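Local coordinates for protein cytokinin riboside 5'-monophosphate phosphoribohydrolase (PDB 5ZBL) that belongs to the SLOG clan of Rossmann-like proteins, with a central parallel beta-sheet flanked by helices, and is assembled as a dimer, at residues A[94-97]-A[98-101]; A[119-122]-A[123-127]; A[179-182]-A[183-187]; A[35-38]-A[39-43]; A[157-161]-A[162-166]. All coordinates share one frame; numbering follows the deposited sequence.

Contact 1 (A[94-97]-A[98-101]). With SO4 (sulfate ion), chain H.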
# COMPACT_ATOMS: atom_id res chain seq x y z
N PRO A 94 -4.14 11.90 -16.20
CA PRO A 94 -3.55 13.09 -15.58
C PRO A 94 -2.74 12.84 -14.32
O PRO A 94 -1.78 13.53 -14.12
CB PRO A 94 -4.78 13.92 -15.21
CG PRO A 94 -5.80 13.53 -16.18
CD PRO A 94 -5.59 12.06 -16.34
N ASP A 95 -3.15 11.89 -13.48
CA ASP A 95 -2.48 11.60 -12.19
C ASP A 95 -2.56 10.16 -11.77
O ASP A 95 -3.24 9.34 -12.40
CB ASP A 95 -3.01 12.52 -11.08
CG ASP A 95 -4.46 12.36 -10.84
OD1 ASP A 95 -4.88 11.22 -10.57
OD2 ASP A 95 -5.19 13.38 -10.92
N MET A 96 -1.83 9.85 -10.70
CA MET A 96 -1.68 8.51 -10.17
C MET A 96 -2.95 7.94 -9.61
O MET A 96 -3.16 6.74 -9.68
CB MET A 96 -0.58 8.46 -9.10
CG MET A 96 0.33 7.24 -9.22
SD MET A 96 1.78 7.55 -10.27
CE MET A 96 2.77 8.65 -9.24
N HIS A 97 -3.81 8.78 -9.07
CA HIS A 97 -5.14 8.36 -8.65
C HIS A 97 -5.89 7.71 -9.81
O HIS A 97 -6.37 6.58 -9.71
CB HIS A 97 -5.92 9.60 -8.18
CG HIS A 97 -7.25 9.32 -7.53
ND1 HIS A 97 -8.37 10.10 -7.76
CD2 HIS A 97 -7.62 8.40 -6.62
CE1 HIS A 97 -9.37 9.66 -7.02
NE2 HIS A 97 -8.95 8.63 -6.32
N ILE A 98 -5.98 8.46 -10.90
CA ILE A 98 -6.74 8.07 -12.06
C ILE A 98 -6.04 6.82 -12.59
O ILE A 98 -6.71 5.81 -12.92
CB ILE A 98 -6.87 9.24 -13.08
CG1 ILE A 98 -7.73 10.37 -12.47
CG2 ILE A 98 -7.57 8.79 -14.37
CD1 ILE A 98 -7.61 11.70 -13.21
N ARG A 99 -4.70 6.80 -12.59
CA ARG A 99 -4.04 5.60 -13.08
C ARG A 99 -4.56 4.30 -12.39
O ARG A 99 -4.95 3.34 -13.05
CB ARG A 99 -2.57 5.74 -12.94
CG ARG A 99 -1.79 4.69 -13.64
CD ARG A 99 -0.52 4.54 -12.91
NE ARG A 99 0.50 3.84 -13.62
CZ ARG A 99 1.65 3.50 -13.05
NH1 ARG A 99 1.87 3.79 -11.76
NH2 ARG A 99 2.57 2.87 -13.79
N LYS A 100 -4.64 4.32 -11.06
CA LYS A 100 -5.02 3.15 -10.28
C LYS A 100 -6.49 2.83 -10.43
O LYS A 100 -6.86 1.65 -10.55
CB LYS A 100 -4.79 3.36 -8.80
CG LYS A 100 -3.39 3.68 -8.40
CD LYS A 100 -3.36 3.69 -6.88
CE LYS A 100 -2.31 4.59 -6.29
NZ LYS A 100 -2.46 4.49 -4.81
N ARG A 101 -7.33 3.85 -10.43
CA ARG A 101 -8.73 3.60 -10.76
C ARG A 101 -8.89 2.89 -12.14
O ARG A 101 -9.65 1.92 -12.26
CB ARG A 101 -9.51 4.89 -10.70
CG ARG A 101 -11.02 4.72 -10.79
CD ARG A 101 -11.68 6.03 -11.21
NE ARG A 101 -11.80 6.98 -10.10
CZ ARG A 101 -12.73 6.94 -9.15
NH1 ARG A 101 -13.64 5.97 -9.12
NH2 ARG A 101 -12.73 7.86 -8.19
S SO4 H . 0.96 12.56 -9.96
O1 SO4 H . 2.18 12.23 -9.18
O2 SO4 H . 0.86 14.04 -9.98
O3 SO4 H . 1.09 12.00 -11.33
O4 SO4 H . -0.26 12.01 -9.30
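R99 N donates to D95 O at 2.9 Å, and the same aspartate grips the turn a second time through its carboxylate. I98 N reaches D95 OD1 across 3.0 Å with an N-H...O angle of 165°, nearly along the C-O axis of the acceptor. A chi1 of 61°, which sets CG between the backbone N and the carbonyl carbon, folds the carboxylate back over this N-H. D95 is therefore the N-cap of helix 96-106, which follows strand 89-93 at the border of the parallel sheet in this Rossmann-like fold; its charge probably suits the positive end of the helix. I98 CD1 packs at the cap, 3.7 Å from both P94 CD and D95 OD2. A sulfate ion, probably from the crystallisation liquor, accepts from M96 N at 3.0 Å in an almost straight bond (175°). The M96 and R99 side chains run the same way, M96 SD lying 4.0 Å from R99 NH1; the guanidinium has its own hydrogen bonds to G48 O and V72 O. One turn on, H97 and R101 are likewise side by side, with H97 CE1 4.0 Å from R101 NH2 and their planes steeply inclined. K100 extends beyond CG to salt bridges with E121 and E125.

Contact 2 (A[119-122]-A[123-127]). With PO4 (phosphate ion), chain G.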
# COMPACT_ATOMS: atom_id res chain seq x y z
N THR A 119 4.41 -2.00 -5.68
CA THR A 119 3.63 -3.20 -5.90
C THR A 119 2.79 -3.51 -4.66
O THR A 119 1.61 -3.81 -4.75
CB THR A 119 4.57 -4.38 -6.35
OG1 THR A 119 5.20 -4.04 -7.61
CG2 THR A 119 3.78 -5.69 -6.47
N LEU A 120 3.43 -3.45 -3.51
CA LEU A 120 2.78 -3.65 -2.24
C LEU A 120 1.66 -2.64 -2.01
O LEU A 120 0.53 -3.02 -1.68
CB LEU A 120 3.82 -3.61 -1.08
CG LEU A 120 4.32 -4.98 -0.67
CD1 LEU A 120 5.45 -4.96 0.35
CD2 LEU A 120 3.19 -5.74 -0.03
N GLU A 121 1.95 -1.37 -2.25
CA GLU A 121 0.93 -0.33 -2.18
C GLU A 121 -0.30 -0.64 -3.06
O GLU A 121 -1.46 -0.47 -2.63
CB GLU A 121 1.51 1.00 -2.59
CG GLU A 121 0.67 2.20 -2.28
CD GLU A 121 -0.42 2.45 -3.30
OE1 GLU A 121 -0.15 2.24 -4.51
OE2 GLU A 121 -1.55 2.88 -2.90
N GLU A 122 -0.07 -1.04 -4.31
CA GLU A 122 -1.20 -1.34 -5.19
C GLU A 122 -2.03 -2.48 -4.60
O GLU A 122 -3.24 -2.44 -4.68
CB GLU A 122 -0.76 -1.64 -6.64
CG GLU A 122 -0.59 -0.39 -7.51
CD GLU A 122 0.54 -0.48 -8.55
OE1 GLU A 122 1.55 -1.20 -8.30
OE2 GLU A 122 0.46 0.20 -9.61
N LEU A 123 -1.37 -3.46 -3.99
CA LEU A 123 -2.04 -4.63 -3.51
C LEU A 123 -2.95 -4.28 -2.32
O LEU A 123 -4.09 -4.72 -2.23
CB LEU A 123 -1.02 -5.70 -3.14
CG LEU A 123 -1.60 -6.95 -2.48
CD1 LEU A 123 -2.44 -7.67 -3.48
CD2 LEU A 123 -0.52 -7.84 -1.92
N PHE A 124 -2.42 -3.48 -1.41
CA PHE A 124 -3.17 -3.05 -0.25
C PHE A 124 -4.28 -2.07 -0.58
O PHE A 124 -5.31 -2.01 0.12
CB PHE A 124 -2.20 -2.51 0.81
CG PHE A 124 -1.57 -3.60 1.63
CD1 PHE A 124 -2.35 -4.32 2.51
CD2 PHE A 124 -0.24 -3.90 1.52
CE1 PHE A 124 -1.80 -5.33 3.28
CE2 PHE A 124 0.32 -4.92 2.27
CZ PHE A 124 -0.48 -5.64 3.14
N GLU A 125 -4.06 -1.30 -1.63
CA GLU A 125 -5.07 -0.46 -2.24
C GLU A 125 -6.29 -1.28 -2.71
O GLU A 125 -7.44 -0.99 -2.28
CB GLU A 125 -4.45 0.37 -3.35
CG GLU A 125 -5.34 1.31 -4.14
CD GLU A 125 -5.72 2.54 -3.39
OE1 GLU A 125 -5.26 3.65 -3.74
OE2 GLU A 125 -6.50 2.37 -2.45
N VAL A 126 -6.08 -2.35 -3.48
CA VAL A 126 -7.27 -3.08 -3.92
C VAL A 126 -7.97 -3.75 -2.74
O VAL A 126 -9.19 -3.81 -2.72
CB VAL A 126 -7.05 -4.06 -5.10
CG1 VAL A 126 -6.34 -3.34 -6.23
CG2 VAL A 126 -6.28 -5.29 -4.68
N TRP A 127 -7.22 -4.21 -1.74
CA TRP A 127 -7.83 -4.79 -0.54
C TRP A 127 -8.65 -3.79 0.25
O TRP A 127 -9.77 -4.07 0.64
CB TRP A 127 -6.77 -5.39 0.41
CG TRP A 127 -6.37 -6.77 0.07
CD1 TRP A 127 -7.11 -7.72 -0.59
CD2 TRP A 127 -5.14 -7.40 0.41
NE1 TRP A 127 -6.41 -8.88 -0.70
CE2 TRP A 127 -5.19 -8.72 -0.09
CE3 TRP A 127 -3.99 -6.98 1.08
CZ2 TRP A 127 -4.14 -9.61 0.06
CZ3 TRP A 127 -2.95 -7.87 1.23
CH2 TRP A 127 -3.02 -9.17 0.71
P PO4 G . 7.89 -1.01 -7.42
O1 PO4 G . 9.21 -1.45 -7.97
O2 PO4 G . 7.21 -0.13 -8.45
O3 PO4 G . 7.01 -2.22 -7.18
O4 PO4 G . 8.14 -0.25 -6.16
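Backbone bonds between residues four apart tie the two halves of this stretch together: F124 N gives to L120 O at 3.0 Å, and E125 N to E121 O at 2.9 Å. L120 O also receives a weak bond from L123 N, whose main acceptor is T119 O. Among apolar groups, L120 and F124 run side by side, the branch L120 CD2 lying 3.8 Å from F124 CE2. F124 CD1 lies at the edge of the W127 indole, in the indole plane, while L123 O sits over one indole face, 3.5 Å above it and offset toward the rim. Charge is concentrated where E121 OE2 and E125 OE1 approach to 3.9 Å with their carboxylates nearly perpendicular; sharing the K100 ammonium probably offsets their repulsion, and the second subunit packs against this patch. At the start of the stretch the phosphate atom O3 is held by T119 OG1 at 2.6 Å and more weakly by T119 N. A chi1 of -63° keeps OG1 beside the backbone N, which lets both donors converge on one oxygen; G118 N and S19 N bind the same ion. An anion held at the start of a helix following a strand, here in the unit 110-112, 117-130, 139-142, suits a Rossmann-like fold, and T119 and E122 fit the T and the final E of the PGGxGTxxE signature of this family.

Contact 3 (A[179-182]-A[183-187])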
# COMPACT_ATOMS: atom_id res chain seq x y z
N HIS A 179 -0.44 -22.11 -13.49
CA HIS A 179 -1.64 -22.87 -13.84
C HIS A 179 -2.63 -22.82 -12.71
O HIS A 179 -3.79 -22.46 -12.93
CB HIS A 179 -1.32 -24.31 -14.25
CG HIS A 179 -0.75 -24.42 -15.64
ND1 HIS A 179 0.60 -24.35 -15.91
CD2 HIS A 179 -1.36 -24.53 -16.84
CE1 HIS A 179 0.80 -24.44 -17.21
NE2 HIS A 179 -0.38 -24.52 -17.80
N ALA A 180 -2.15 -23.16 -11.51
CA ALA A 180 -2.97 -23.18 -10.32
C ALA A 180 -3.52 -21.78 -9.96
O ALA A 180 -4.67 -21.66 -9.53
CB ALA A 180 -2.21 -23.77 -9.16
N LEU A 181 -2.70 -20.74 -10.18
CA LEU A 181 -3.06 -19.36 -9.95
C LEU A 181 -4.17 -18.84 -10.85
O LEU A 181 -5.12 -18.20 -10.36
CB LEU A 181 -1.83 -18.46 -10.15
CG LEU A 181 -2.06 -16.98 -9.71
CD1 LEU A 181 -0.83 -16.37 -9.06
CD2 LEU A 181 -2.48 -16.12 -10.88
N LEU A 182 -4.04 -19.05 -12.16
CA LEU A 182 -5.07 -18.61 -13.13
C LEU A 182 -6.32 -19.44 -13.00
O LEU A 182 -7.43 -18.90 -13.06
CB LEU A 182 -4.55 -18.67 -14.55
CG LEU A 182 -3.50 -17.59 -14.84
CD1 LEU A 182 -2.67 -17.93 -16.07
CD2 LEU A 182 -4.15 -16.22 -14.99
N LYS A 183 -6.14 -20.75 -12.81
CA LYS A 183 -7.29 -21.64 -12.59
C LYS A 183 -8.12 -21.20 -11.41
O LYS A 183 -9.34 -21.14 -11.50
CB LYS A 183 -6.85 -23.09 -12.37
CG LYS A 183 -7.99 -24.07 -12.16
CD LYS A 183 -7.59 -25.48 -12.57
CE LYS A 183 -8.81 -26.38 -12.69
NZ LYS A 183 -9.03 -27.21 -11.47
N ALA A 184 -7.46 -20.86 -10.31
CA ALA A 184 -8.18 -20.40 -9.12
C ALA A 184 -8.93 -19.08 -9.38
O ALA A 184 -10.03 -18.91 -8.84
CB ALA A 184 -7.24 -20.28 -7.92
N MET A 185 -8.34 -18.16 -10.16
CA MET A 185 -8.96 -16.88 -10.53
C MET A 185 -10.16 -17.09 -11.51
O MET A 185 -11.13 -16.35 -11.47
CB MET A 185 -7.92 -15.89 -11.14
CG MET A 185 -6.83 -15.34 -10.20
SD MET A 185 -5.58 -14.29 -11.00
CE MET A 185 -6.57 -12.82 -11.16
N GLN A 186 -10.08 -18.09 -12.38
CA GLN A 186 -11.18 -18.41 -13.33
C GLN A 186 -12.42 -18.98 -12.65
O GLN A 186 -13.55 -18.59 -12.98
CB GLN A 186 -10.70 -19.38 -14.42
CG GLN A 186 -9.78 -18.75 -15.45
CD GLN A 186 -9.21 -19.76 -16.45
OE1 GLN A 186 -8.64 -20.79 -16.08
NE2 GLN A 186 -9.34 -19.44 -17.73
N THR A 187 -12.20 -19.88 -11.68
CA THR A 187 -13.28 -20.58 -10.94
C THR A 187 -13.74 -19.86 -9.67
O THR A 187 -14.66 -20.33 -8.99
CB THR A 187 -12.90 -22.06 -10.61
OG1 THR A 187 -11.83 -22.13 -9.63
CG2 THR A 187 -12.48 -22.78 -11.89
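The extended Q186 side chain, which ends in a flat amide, passes L182 O with its CG at 3.4 Å, whereas the other flat group, the H179 imidazole, is directed to T37 and R41 of the neighbouring helix 25-40 and its end. Q186 OE1 is engaged by R41 NE in a weak hydrogen bond. These residues belong to helix 178-186, the last of the chain, which follows border strand 173-175 and packs on the parallel sheet of the Rossmann-like fold. Regular helical bonds join the two halves, among them K183 N to H179 O and Q186 N to L182 O, each at 2.9 Å. On the buried side L181 and M185 lie side by side and point the same way. The branch L181 CD2 touches M185 SD at 3.6 Å, and M185 CG passes 3.3 Å from L181 O. The methionine has CG beside its own backbone N (chi1 -68°), and the chain bends at its sulfur, where chi3 is 77°. A140 and I173 of the sheet receive the methionine, while L182 faces L34, T37 and A38 of helix 25-40. A184 CB, packed against I173, is also close to A180 O. K183 and Q186, by contrast, are exposed. At the C-terminal end K183 O accepts from T187 N at 3.1 Å and from T187 OG1 at 3.3 Å, the two donors arriving from opposite faces of the carbonyl plane.

Contact 4 (A[35-38]-A[39-43])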
# COMPACT_ATOMS: atom_id res chain seq x y z
N ALA A 35 2.65 -15.20 -18.06
CA ALA A 35 2.17 -14.58 -19.29
C ALA A 35 1.67 -15.58 -20.36
O ALA A 35 0.62 -15.38 -20.97
CB ALA A 35 3.29 -13.73 -19.88
N LYS A 36 2.46 -16.64 -20.59
CA LYS A 36 2.12 -17.68 -21.59
C LYS A 36 0.84 -18.46 -21.24
O LYS A 36 -0.01 -18.71 -22.12
CB LYS A 36 3.33 -18.65 -21.76
CG LYS A 36 3.16 -19.84 -22.72
CD LYS A 36 2.69 -19.45 -24.13
CE LYS A 36 3.12 -20.44 -25.21
NZ LYS A 36 3.41 -19.70 -26.48
N THR A 37 0.73 -18.88 -19.98
CA THR A 37 -0.44 -19.54 -19.45
C THR A 37 -1.66 -18.67 -19.64
O THR A 37 -2.71 -19.14 -20.09
CB THR A 37 -0.26 -19.82 -17.96
OG1 THR A 37 0.99 -20.46 -17.77
CG2 THR A 37 -1.36 -20.72 -17.39
N ALA A 38 -1.52 -17.39 -19.29
CA ALA A 38 -2.67 -16.50 -19.39
C ALA A 38 -3.12 -16.34 -20.84
O ALA A 38 -4.32 -16.43 -21.11
CB ALA A 38 -2.38 -15.13 -18.75
N VAL A 39 -2.17 -16.10 -21.75
CA VAL A 39 -2.50 -15.92 -23.18
C VAL A 39 -3.09 -17.22 -23.73
O VAL A 39 -4.12 -17.19 -24.41
CB VAL A 39 -1.29 -15.44 -24.04
CG1 VAL A 39 -1.68 -15.33 -25.51
CG2 VAL A 39 -0.83 -14.05 -23.61
N ASP A 40 -2.52 -18.36 -23.38
CA ASP A 40 -3.10 -19.64 -23.82
C ASP A 40 -4.53 -19.83 -23.40
O ASP A 40 -5.25 -20.60 -24.04
CB ASP A 40 -2.30 -20.84 -23.28
CG ASP A 40 -1.05 -21.12 -24.08
OD1 ASP A 40 -0.75 -20.38 -25.06
OD2 ASP A 40 -0.36 -22.09 -23.70
N ARG A 41 -4.96 -19.19 -22.31
CA ARG A 41 -6.36 -19.25 -21.89
C ARG A 41 -7.19 -18.08 -22.42
O ARG A 41 -8.31 -17.88 -21.96
CB ARG A 41 -6.46 -19.33 -20.37
CG ARG A 41 -5.96 -20.66 -19.76
CD ARG A 41 -5.35 -20.44 -18.37
NE ARG A 41 -5.49 -21.52 -17.39
CZ ARG A 41 -4.89 -22.72 -17.45
NH1 ARG A 41 -4.14 -23.07 -18.50
NH2 ARG A 41 -5.07 -23.60 -16.46
N GLY A 42 -6.68 -17.33 -23.38
CA GLY A 42 -7.38 -16.15 -23.85
C GLY A 42 -7.39 -14.93 -22.92
O GLY A 42 -8.23 -14.04 -23.09
N ILE A 43 -6.45 -14.85 -21.97
CA ILE A 43 -6.44 -13.75 -21.02
C ILE A 43 -5.38 -12.69 -21.39
O ILE A 43 -4.23 -13.05 -21.66
CB ILE A 43 -6.22 -14.28 -19.60
CG1 ILE A 43 -7.39 -15.21 -19.19
CG2 ILE A 43 -5.99 -13.13 -18.64
CD1 ILE A 43 -7.11 -16.01 -17.92
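A Schellman motif ends helix 25-40, with G42 as its C-prime residue. I43 N returns to A38 O at 2.8 Å, approaching from above the carbonyl plane, and G42 N bonds to V39 O, also at 2.8 Å. The positive phi of G42 (73°), a value that favours glycine, lets the chain reverse. A38 O also receives a weak bond from R41 N, whose better acceptor is T37 O at 3.2 Å. The reversal brings I43 against the last turn, I43 CB standing 4.0 Å from A38 CB. T37 and R41 run side by side: the methyl T37 CG2 lies over one face of the guanidinium, 3.8 Å from R41 NH1. This branch is available because T37 OG1 is turned back beside its own backbone N and hydrogen-bonds to T33 O. On the exposed side the aliphatic part of K36 crosses the D40 carboxylate, K36 CD lying 3.7 Å from D40 OD1; the amino group is too distant for a salt bridge. As the crossover helix between strands 12-16 and 44-47, helix 25-40 sits with A35, A38 and V39 against F62 of helix 53-64, and with T37 against P178 of helix 178-186.

Contact 5 (A[157-161]-A[162-166])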
# COMPACT_ATOMS: atom_id res chain seq x y z
N GLN A 157 -0.89 -12.37 11.61
CA GLN A 157 -0.72 -11.68 12.89
C GLN A 157 -1.67 -10.48 13.08
O GLN A 157 -2.29 -10.30 14.14
CB GLN A 157 0.73 -11.29 13.13
CG GLN A 157 1.61 -12.48 13.46
CD GLN A 157 3.01 -12.11 13.95
OE1 GLN A 157 3.22 -11.08 14.61
NE2 GLN A 157 3.98 -12.97 13.64
N MET A 158 -1.84 -9.69 12.03
CA MET A 158 -2.81 -8.63 12.08
C MET A 158 -4.24 -9.16 12.36
O MET A 158 -5.01 -8.48 13.02
CB MET A 158 -2.79 -7.86 10.78
CG MET A 158 -1.55 -7.04 10.53
SD MET A 158 -1.58 -6.29 8.87
CE MET A 158 -0.93 -4.70 9.32
N THR A 159 -4.58 -10.33 11.81
CA THR A 159 -5.87 -10.97 12.04
C THR A 159 -5.99 -11.46 13.49
O THR A 159 -7.00 -11.29 14.09
CB THR A 159 -6.08 -12.20 11.08
OG1 THR A 159 -5.90 -11.80 9.71
CG2 THR A 159 -7.48 -12.79 11.25
N GLN A 160 -4.94 -12.04 14.05
CA GLN A 160 -4.98 -12.44 15.46
C GLN A 160 -5.08 -11.24 16.44
O GLN A 160 -5.76 -11.33 17.46
CB GLN A 160 -3.75 -13.26 15.82
CG GLN A 160 -3.62 -14.58 15.10
CD GLN A 160 -2.31 -15.32 15.44
OE1 GLN A 160 -1.48 -14.84 16.23
NE2 GLN A 160 -2.14 -16.51 14.82
N ARG A 161 -4.38 -10.14 16.13
CA ARG A 161 -4.42 -8.94 16.96
C ARG A 161 -5.71 -8.10 16.77
O ARG A 161 -5.79 -7.01 17.33
CB ARG A 161 -3.22 -8.05 16.67
CG ARG A 161 -1.86 -8.65 16.96
CD ARG A 161 -0.79 -7.71 16.39
NE ARG A 161 0.58 -8.07 16.69
CZ ARG A 161 1.20 -7.90 17.85
NH1 ARG A 161 2.48 -8.22 17.98
NH2 ARG A 161 0.56 -7.44 18.90
N GLY A 162 -6.66 -8.56 15.96
CA GLY A 162 -7.97 -7.90 15.78
C GLY A 162 -8.09 -6.70 14.86
O GLY A 162 -9.09 -5.94 14.97
N PHE A 163 -7.11 -6.52 13.95
CA PHE A 163 -7.12 -5.40 12.96
C PHE A 163 -7.66 -5.70 11.54
O PHE A 163 -7.97 -4.78 10.81
CB PHE A 163 -5.74 -4.73 12.89
CG PHE A 163 -5.35 -4.07 14.16
CD1 PHE A 163 -5.95 -2.88 14.54
CD2 PHE A 163 -4.43 -4.68 15.04
CE1 PHE A 163 -5.63 -2.28 15.76
CE2 PHE A 163 -4.12 -4.07 16.28
CZ PHE A 163 -4.72 -2.88 16.64
N ILE A 164 -7.76 -6.98 11.20
CA ILE A 164 -8.39 -7.48 9.98
C ILE A 164 -9.35 -8.62 10.35
O ILE A 164 -9.12 -9.35 11.29
CB ILE A 164 -7.32 -8.07 9.01
CG1 ILE A 164 -6.24 -7.02 8.72
CG2 ILE A 164 -7.98 -8.56 7.72
CD1 ILE A 164 -5.05 -7.57 7.99
N LYS A 165 -10.43 -8.76 9.60
CA LYS A 165 -11.39 -9.85 9.83
C LYS A 165 -10.86 -11.13 9.18
O LYS A 165 -10.49 -11.12 8.01
CB LYS A 165 -12.75 -9.52 9.19
CG LYS A 165 -13.41 -8.23 9.66
CD LYS A 165 -14.51 -7.79 8.67
CE LYS A 165 -14.83 -6.29 8.71
NZ LYS A 165 -15.61 -5.89 9.91
N ARG A 166 -10.87 -12.24 9.92
CA ARG A 166 -10.49 -13.58 9.40
C ARG A 166 -11.29 -13.96 8.15
O ARG A 166 -10.79 -14.66 7.26
CB ARG A 166 -10.65 -14.63 10.50
CG ARG A 166 -10.46 -16.09 10.12
CD ARG A 166 -9.01 -16.44 9.90
NE ARG A 166 -8.24 -16.33 11.14
CZ ARG A 166 -6.91 -16.27 11.20
NH1 ARG A 166 -6.17 -16.31 10.08
NH2 ARG A 166 -6.32 -16.13 12.37
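Helix 149-160 closes in a Schellman motif at G162, whose positive phi of 81° turns the chain toward helix 166-169. F163 N bonds to M158 O at 3.0 Å, nearly along the C=O axis, and G162 N adds a weak bond to T159 O at 3.3 Å. Past the glycine, I164 folds back on the helix: its terminal methyl CD1 reaches M158 CB at 3.6 Å and M158 SD at 3.8 Å. T159 presents a methyl to the returning chain, since CG2 is anti to the backbone N while OG1 is turned to L155 O. That methyl sits over the centre of one face of the R166 guanidinium, 3.5 Å above its plane, and Q160 CG meets the same group at its edge, 4.1 Å from R166 NH2. Bends at chi2 and chi3 curl R166 over these side chains, and a salt bridge to E156 holds its end. The F163 ring flanks R161, with F163 CD2 3.9 Å from R161 CB, and packs edge-to-face with Y27 of the second subunit; R161 hydrogen-bonds to the Y27 hydroxyl and forms a salt bridge to D145, both of that subunit. The result is a glycine-terminated helix C-cap at the dimer interface.

How the contacts relate
Along the chain the order is contact 4, 1, 2, 5, 3. Contacts 1 and 2, on helices 96-106 and 117-130, have centres 14 Å apart and meet through the K100 salt bridges. Contacts 3 and 4 pair helices 178-186 and 25-40 on the other side of the chain's centre from contact 1, with L182 CD1 3.4 Å from T37 CG2. Neither touches the second subunit, whereas contacts 1, 2 and 5 all do. Contact 5 lies farthest out, its centre about 35 Å from that of contact 4. The dimer contacts thus fall on helices 96-106, 117-130 and 149-160 and the loop after it, whereas the first and last helices pack on each other away from the second subunit.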